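Side-chain contacts in aminotransferase (Paracoccus denitrificans, PDB 4GRX), which probably transfers amino groups from omega-amino acids or amines to carbonyl acceptors, using a pyridoxal phosphate cofactor held as a lysine Schiff base: residues Leu393-Asp398 / Lys459-Val464; Gln208-Leu213 / Phe251-Pro256. One frame throughout, in Å; residues are numbered along the deposited sequence.

Both contacts are thin and mainly apolar, burying 110 and 105 Å² over the two segments of each, yet they belong to different parts of a class III aminotransferase. Interaction 2 packs helix 206-224 against helix 250-260 beside the seven-stranded sheet of the large domain. Interaction 1 sets strand 390-395, the middle one of a three-stranded antiparallel sheet, and the loop after it against the end of helix 443-463. They share no helix or strand, and their centres lie 34 Å apart. Each has three buried residues out of four; the fourth is an exposed lysine in interaction 1, adding a polar approach, and a partly exposed alanine in interaction 2.

Interaction 1 (Leu393-Asp398 / Lys459-Val464); sequences LEAVKD and KVFAEV
Ala395 and Phe461 make the apolar half of this contact. The methyl CB of Ala395 points to the helix and lies 4.0 Å from CZ of Phe461, with CE1 of the same ring slightly farther off. It meets the ring at its edge, near the ring plane, so this is a methyl against an aromatic rim and not CH-pi packing over a face. Phe461 reaches the strand with CG opposite the carbonyl carbon (chi1 -65°), which carries the far end of the ring across the gap from the helix. The same ring also touches Ile381 of the neighbouring strand 381-387 and Asn380 just before it.

The polar half lies where the helix ends. Val464 is the first residue to depart from helical backbone angles, and its carbonyl O is 3.5 Å from NZ of Lys397, a polar approach that does not amount to a hydrogen bond. The CB of Lys397 points away from the helix, but a bend at chi2 (77°) brings the ammonium group round to it. The backbones stay well apart, the nearest CA atoms, those of Lys397 and Val464, being 9.1 Å from each other. Phe405 touches both residues, and Lys397 and Asp398 together face Thr403 in a classic beta bulge.

The contact thus joins the three-stranded sheet to the C-terminal helix through one buried methyl-to-ring touch. A lysine charge near the carbonyl end of a helix would be favourable to the helix dipole, though at this distance and with Lys397 exposed the effect is probably modest.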
loop_
_atom_site.group_PDB
_atom_site.type_symbol
_atom_site.label_atom_id
_atom_site.label_comp_id
_atom_site.label_asym_id
_atom_site.label_seq_id
_atom_site.Cartn_x
_atom_site.Cartn_y
_atom_site.Cartn_z
ATOM N N LEU A 393 -6.073 -28.981 -6.002
ATOM C CA LEU A 393 -5.614 -30.349 -6.113
ATOM C C LEU A 393 -4.162 -30.441 -5.609
ATOM O O LEU A 393 -3.320 -29.616 -5.959
ATOM C CB LEU A 393 -5.690 -30.780 -7.569
ATOM C CG LEU A 393 -7.094 -30.799 -8.169
ATOM C CD1 LEU A 393 -7.083 -30.410 -9.646
ATOM C CD2 LEU A 393 -7.759 -32.156 -7.944
ATOM N N GLU A 394 -3.872 -31.433 -4.778
ATOM C CA GLU A 394 -2.504 -31.608 -4.285
ATOM C C GLU A 394 -1.742 -32.681 -5.065
ATOM O O GLU A 394 -2.141 -33.838 -5.072
ATOM C CB GLU A 394 -2.527 -31.984 -2.821
ATOM C CG GLU A 394 -1.143 -32.123 -2.241
ATOM C CD GLU A 394 -0.604 -30.830 -1.651
ATOM O OE1 GLU A 394 -1.363 -29.833 -1.518
ATOM O OE2 GLU A 394 0.594 -30.828 -1.305
ATOM N N ALA A 395 -0.651 -32.305 -5.720
ATOM C CA ALA A 395 0.141 -33.275 -6.480
ATOM C C ALA A 395 1.100 -34.045 -5.582
ATOM O O ALA A 395 1.800 -33.458 -4.746
ATOM C CB ALA A 395 0.903 -32.595 -7.606
ATOM N N VAL A 396 1.129 -35.362 -5.740
ATOM C CA VAL A 396 2.014 -36.183 -4.921
ATOM C C VAL A 396 2.787 -37.138 -5.816
ATOM O O VAL A 396 2.253 -37.585 -6.824
ATOM C CB VAL A 396 1.225 -36.964 -3.842
ATOM C CG1 VAL A 396 0.476 -36.006 -2.924
ATOM C CG2 VAL A 396 0.253 -37.947 -4.479
ATOM N N LYS A 397 4.043 -37.426 -5.468
ATOM C CA LYS A 397 4.801 -38.524 -6.101
ATOM C C LYS A 397 4.196 -39.880 -5.732
ATOM O O LYS A 397 3.915 -40.688 -6.600
ATOM C CB LYS A 397 6.277 -38.502 -5.696
ATOM C CG LYS A 397 7.087 -39.673 -6.246
ATOM C CD LYS A 397 7.429 -39.478 -7.723
ATOM C CE LYS A 397 7.722 -40.793 -8.435
ATOM N NZ LYS A 397 7.941 -40.583 -9.895
ATOM N N ASP A 398 4.007 -40.115 -4.438
ATOM C CA ASP A 398 3.359 -41.319 -3.958
ATOM C C ASP A 398 2.149 -40.971 -3.094
ATOM O O ASP A 398 2.275 -40.245 -2.107
ATOM C CB ASP A 398 4.341 -42.171 -3.161
ATOM C CG ASP A 398 3.725 -43.467 -2.697
ATOM O OD1 ASP A 398 3.602 -44.390 -3.528
ATOM O OD2 ASP A 398 3.351 -43.562 -1.502
ATOM N N LYS A 459 -0.122 -34.815 -19.400
ATOM C CA LYS A 459 1.145 -34.510 -20.043
ATOM C C LYS A 459 2.280 -34.451 -19.020
ATOM O O LYS A 459 3.277 -35.152 -19.179
ATOM C CB LYS A 459 1.028 -33.191 -20.812
ATOM C CG LYS A 459 1.961 -33.054 -21.993
ATOM C CD LYS A 459 1.484 -31.912 -22.878
ATOM C CE LYS A 459 1.925 -32.095 -24.324
ATOM N NZ LYS A 459 3.406 -32.204 -24.420
ATOM N N VAL A 460 2.114 -33.646 -17.967
ATOM C CA VAL A 460 3.155 -33.450 -16.963
ATOM C C VAL A 460 3.464 -34.718 -16.148
ATOM O O VAL A 460 4.635 -35.094 -16.010
ATOM C CB VAL A 460 2.832 -32.267 -16.025
ATOM C CG1 VAL A 460 3.912 -32.101 -14.957
ATOM C CG2 VAL A 460 2.670 -30.977 -16.819
ATOM N N PHE A 461 2.438 -35.391 -15.629
ATOM C CA PHE A 461 2.673 -36.609 -14.851
ATOM C C PHE A 461 3.333 -37.726 -15.658
ATOM O O PHE A 461 4.000 -38.603 -15.094
ATOM C CB PHE A 461 1.403 -37.106 -14.123
ATOM C CG PHE A 461 0.893 -36.157 -13.058
ATOM C CD1 PHE A 461 1.776 -35.394 -12.291
ATOM C CD2 PHE A 461 -0.476 -36.027 -12.814
ATOM C CE1 PHE A 461 1.307 -34.515 -11.319
ATOM C CE2 PHE A 461 -0.951 -35.154 -11.834
ATOM C CZ PHE A 461 -0.055 -34.396 -11.089
ATOM N N ALA A 462 3.164 -37.699 -16.975
ATOM C CA ALA A 462 3.802 -38.706 -17.820
ATOM C C ALA A 462 5.250 -38.342 -18.123
ATOM O O ALA A 462 6.077 -39.224 -18.319
ATOM C CB ALA A 462 3.016 -38.918 -19.103
ATOM N N GLU A 463 5.547 -37.045 -18.170
ATOM C CA GLU A 463 6.926 -36.558 -18.322
ATOM C C GLU A 463 7.757 -36.935 -17.095
ATOM O O GLU A 463 8.967 -37.116 -17.180
ATOM C CB GLU A 463 6.950 -35.032 -18.480
ATOM C CG GLU A 463 6.525 -34.484 -19.840
ATOM C CD GLU A 463 6.303 -32.962 -19.849
ATOM O OE1 GLU A 463 5.970 -32.434 -20.935
ATOM O OE2 GLU A 463 6.455 -32.277 -18.795
ATOM N N VAL A 464 7.069 -37.095 -15.972
ATOM C CA VAL A 464 7.671 -37.061 -14.650
ATOM C C VAL A 464 7.420 -38.351 -13.830
ATOM O O VAL A 464 7.570 -38.355 -12.601
ATOM C CB VAL A 464 7.173 -35.780 -13.928
ATOM C CG1 VAL A 464 7.239 -35.891 -12.421
ATOM C CG2 VAL A 464 7.947 -34.559 -14.395
#

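Interaction 2 (Gln208-Leu213 / Phe251-Pro256); sequences QFVARL and FQAILP
The two helical segments come nearest at Val210 and Ala253, whose CA atoms are 7.3 Å apart, and again at Leu213, a turn further along its helix, and Ile254, the residue next to Ala253, where the separation is 8.0 Å. That close approach is consistent with the small methyl side chain of Ala253, its CB directed at the other helix. CG1 of Val210 meets that methyl at 3.9 Å, tip to tip. The valine reaches it with CG1 opposite the backbone N (chi1 166°), while CG2 lies beside that N.

Helix 206-224 and helix 250-260 are joined through strand 229-234, a parallel strand of the seven-stranded sheet in the large domain of this fold type I, pyridoxal phosphate-dependent family. The sheet lies on the side of Ile254, whose side chain touches Phe232, and of Phe251, which touches Ala234 and stacks its ring with Phe288.

At the second level the touching is looser and of mixed kind: CD1 of Ile254 comes within 4.3 Å of the carbonyl O of Leu213, and the leucine side chain itself stays 5.3 Å from the other segment. Leu213 instead touches Thr192 and Pro194. Further along helix 206-224, Ala214 receives Ala253 and Leu217 receives Ile254, which continues the interface beyond Leu213.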
loop_
_atom_site.group_PDB
_atom_site.type_symbol
_atom_site.label_atom_id
_atom_site.label_comp_id
_atom_site.label_asym_id
_atom_site.label_seq_id
_atom_site.Cartn_x
_atom_site.Cartn_y
_atom_site.Cartn_z
ATOM N N GLN A 208 -10.004 -34.916 17.263
ATOM C CA GLN A 208 -8.781 -34.979 18.061
ATOM C C GLN A 208 -7.736 -33.985 17.549
ATOM O O GLN A 208 -7.035 -33.352 18.335
ATOM C CB GLN A 208 -8.208 -36.398 18.072
ATOM C CG GLN A 208 -9.008 -37.418 18.872
ATOM C CD GLN A 208 -8.614 -38.838 18.536
ATOM O OE1 GLN A 208 -7.938 -39.093 17.539
ATOM N NE2 GLN A 208 -9.045 -39.776 19.360
ATOM N N PHE A 209 -7.654 -33.845 16.232
ATOM C CA PHE A 209 -6.823 -32.834 15.613
ATOM C C PHE A 209 -7.223 -31.416 16.029
ATOM O O PHE A 209 -6.351 -30.607 16.358
ATOM C CB PHE A 209 -6.878 -32.984 14.091
ATOM C CG PHE A 209 -6.071 -31.963 13.348
ATOM C CD1 PHE A 209 -4.682 -31.976 13.401
ATOM C CD2 PHE A 209 -6.700 -30.984 12.577
ATOM C CE1 PHE A 209 -3.934 -31.037 12.697
ATOM C CE2 PHE A 209 -5.953 -30.036 11.876
ATOM C CZ PHE A 209 -4.571 -30.072 11.928
ATOM N N VAL A 210 -8.525 -31.112 16.005
ATOM C CA VAL A 210 -9.008 -29.782 16.387
ATOM C C VAL A 210 -8.761 -29.519 17.868
ATOM O O VAL A 210 -8.385 -28.404 18.254
ATOM C CB VAL A 210 -10.495 -29.544 16.030
ATOM C CG1 VAL A 210 -11.041 -28.309 16.754
ATOM C CG2 VAL A 210 -10.659 -29.392 14.521
ATOM N N ALA A 211 -8.941 -30.549 18.692
ATOM C CA ALA A 211 -8.629 -30.418 20.114
ATOM C C ALA A 211 -7.127 -30.170 20.369
ATOM O O ALA A 211 -6.777 -29.382 21.257
ATOM C CB ALA A 211 -9.136 -31.613 20.894
ATOM N N ARG A 212 -6.253 -30.800 19.573
ATOM C CA ARG A 212 -4.807 -30.585 19.703
ATOM C C ARG A 212 -4.439 -29.153 19.370
ATOM O O ARG A 212 -3.597 -28.568 20.046
ATOM C CB ARG A 212 -3.979 -31.565 18.873
ATOM C CG ARG A 212 -2.486 -31.246 18.840
ATOM C CD ARG A 212 -1.599 -32.434 18.471
ATOM N NE ARG A 212 -1.905 -33.034 17.159
ATOM C CZ ARG A 212 -1.452 -32.584 15.987
ATOM N NH1 ARG A 212 -0.669 -31.515 15.955
ATOM N NH2 ARG A 212 -1.789 -33.200 14.845
ATOM N N LEU A 213 -5.074 -28.565 18.358
ATOM C CA LEU A 213 -4.766 -27.155 18.036
ATOM C C LEU A 213 -5.339 -26.169 19.067
ATOM O O LEU A 213 -4.754 -25.118 19.315
ATOM C CB LEU A 213 -5.211 -26.777 16.617
ATOM C CG LEU A 213 -4.607 -27.529 15.416
ATOM C CD1 LEU A 213 -5.247 -27.052 14.123
ATOM C CD2 LEU A 213 -3.091 -27.411 15.327
ATOM N N PHE A 251 -12.737 -22.998 14.444
ATOM C CA PHE A 251 -13.005 -21.662 14.949
ATOM C C PHE A 251 -13.868 -21.683 16.194
ATOM O O PHE A 251 -13.712 -20.836 17.079
ATOM C CB PHE A 251 -13.602 -20.783 13.864
ATOM C CG PHE A 251 -12.590 -20.313 12.865
ATOM C CD1 PHE A 251 -12.594 -20.805 11.567
ATOM C CD2 PHE A 251 -11.607 -19.406 13.235
ATOM C CE1 PHE A 251 -11.655 -20.372 10.642
ATOM C CE2 PHE A 251 -10.658 -18.973 12.324
ATOM C CZ PHE A 251 -10.679 -19.456 11.021
ATOM N N GLN A 252 -14.728 -22.695 16.279
ATOM C CA GLN A 252 -15.541 -22.936 17.458
ATOM C C GLN A 252 -14.713 -23.281 18.685
ATOM O O GLN A 252 -15.051 -22.847 19.778
ATOM C CB GLN A 252 -16.599 -24.004 17.182
ATOM C CG GLN A 252 -17.746 -23.483 16.325
ATOM C CD GLN A 252 -17.335 -23.169 14.886
ATOM O OE1 GLN A 252 -16.408 -23.785 14.338
ATOM N NE2 GLN A 252 -18.020 -22.205 14.267
ATOM N N ALA A 253 -13.647 -24.059 18.514
ATOM C CA ALA A 253 -12.720 -24.343 19.622
ATOM C C ALA A 253 -11.749 -23.184 19.877
ATOM O O ALA A 253 -11.361 -22.940 21.020
ATOM C CB ALA A 253 -11.943 -25.622 19.362
ATOM N N ILE A 254 -11.358 -22.484 18.804
ATOM C CA ILE A 254 -10.348 -21.419 18.845
ATOM C C ILE A 254 -10.828 -20.116 19.487
ATOM O O ILE A 254 -10.119 -19.554 20.322
ATOM C CB ILE A 254 -9.738 -21.157 17.430
ATOM C CG1 ILE A 254 -8.692 -22.226 17.103
ATOM C CG2 ILE A 254 -9.092 -19.776 17.303
ATOM C CD1 ILE A 254 -7.398 -22.093 17.869
ATOM N N LEU A 255 -12.019 -19.644 19.124
ATOM C CA LEU A 255 -12.475 -18.339 19.610
ATOM C C LEU A 255 -12.658 -18.150 21.111
ATOM O O LEU A 255 -12.195 -17.139 21.656
ATOM C CB LEU A 255 -13.700 -17.843 18.852
ATOM C CG LEU A 255 -13.319 -16.761 17.853
ATOM C CD1 LEU A 255 -12.718 -17.397 16.615
ATOM C CD2 LEU A 255 -14.532 -15.941 17.489
ATOM N N PRO A 256 -13.318 -19.109 21.796
ATOM C CA PRO A 256 -13.499 -18.963 23.248
ATOM C C PRO A 256 -12.185 -18.785 24.021
ATOM O O PRO A 256 -12.136 -17.996 24.965
ATOM C CB PRO A 256 -14.185 -20.269 23.640
ATOM C CG PRO A 256 -14.967 -20.617 22.422
ATOM C CD PRO A 256 -14.005 -20.317 21.308
#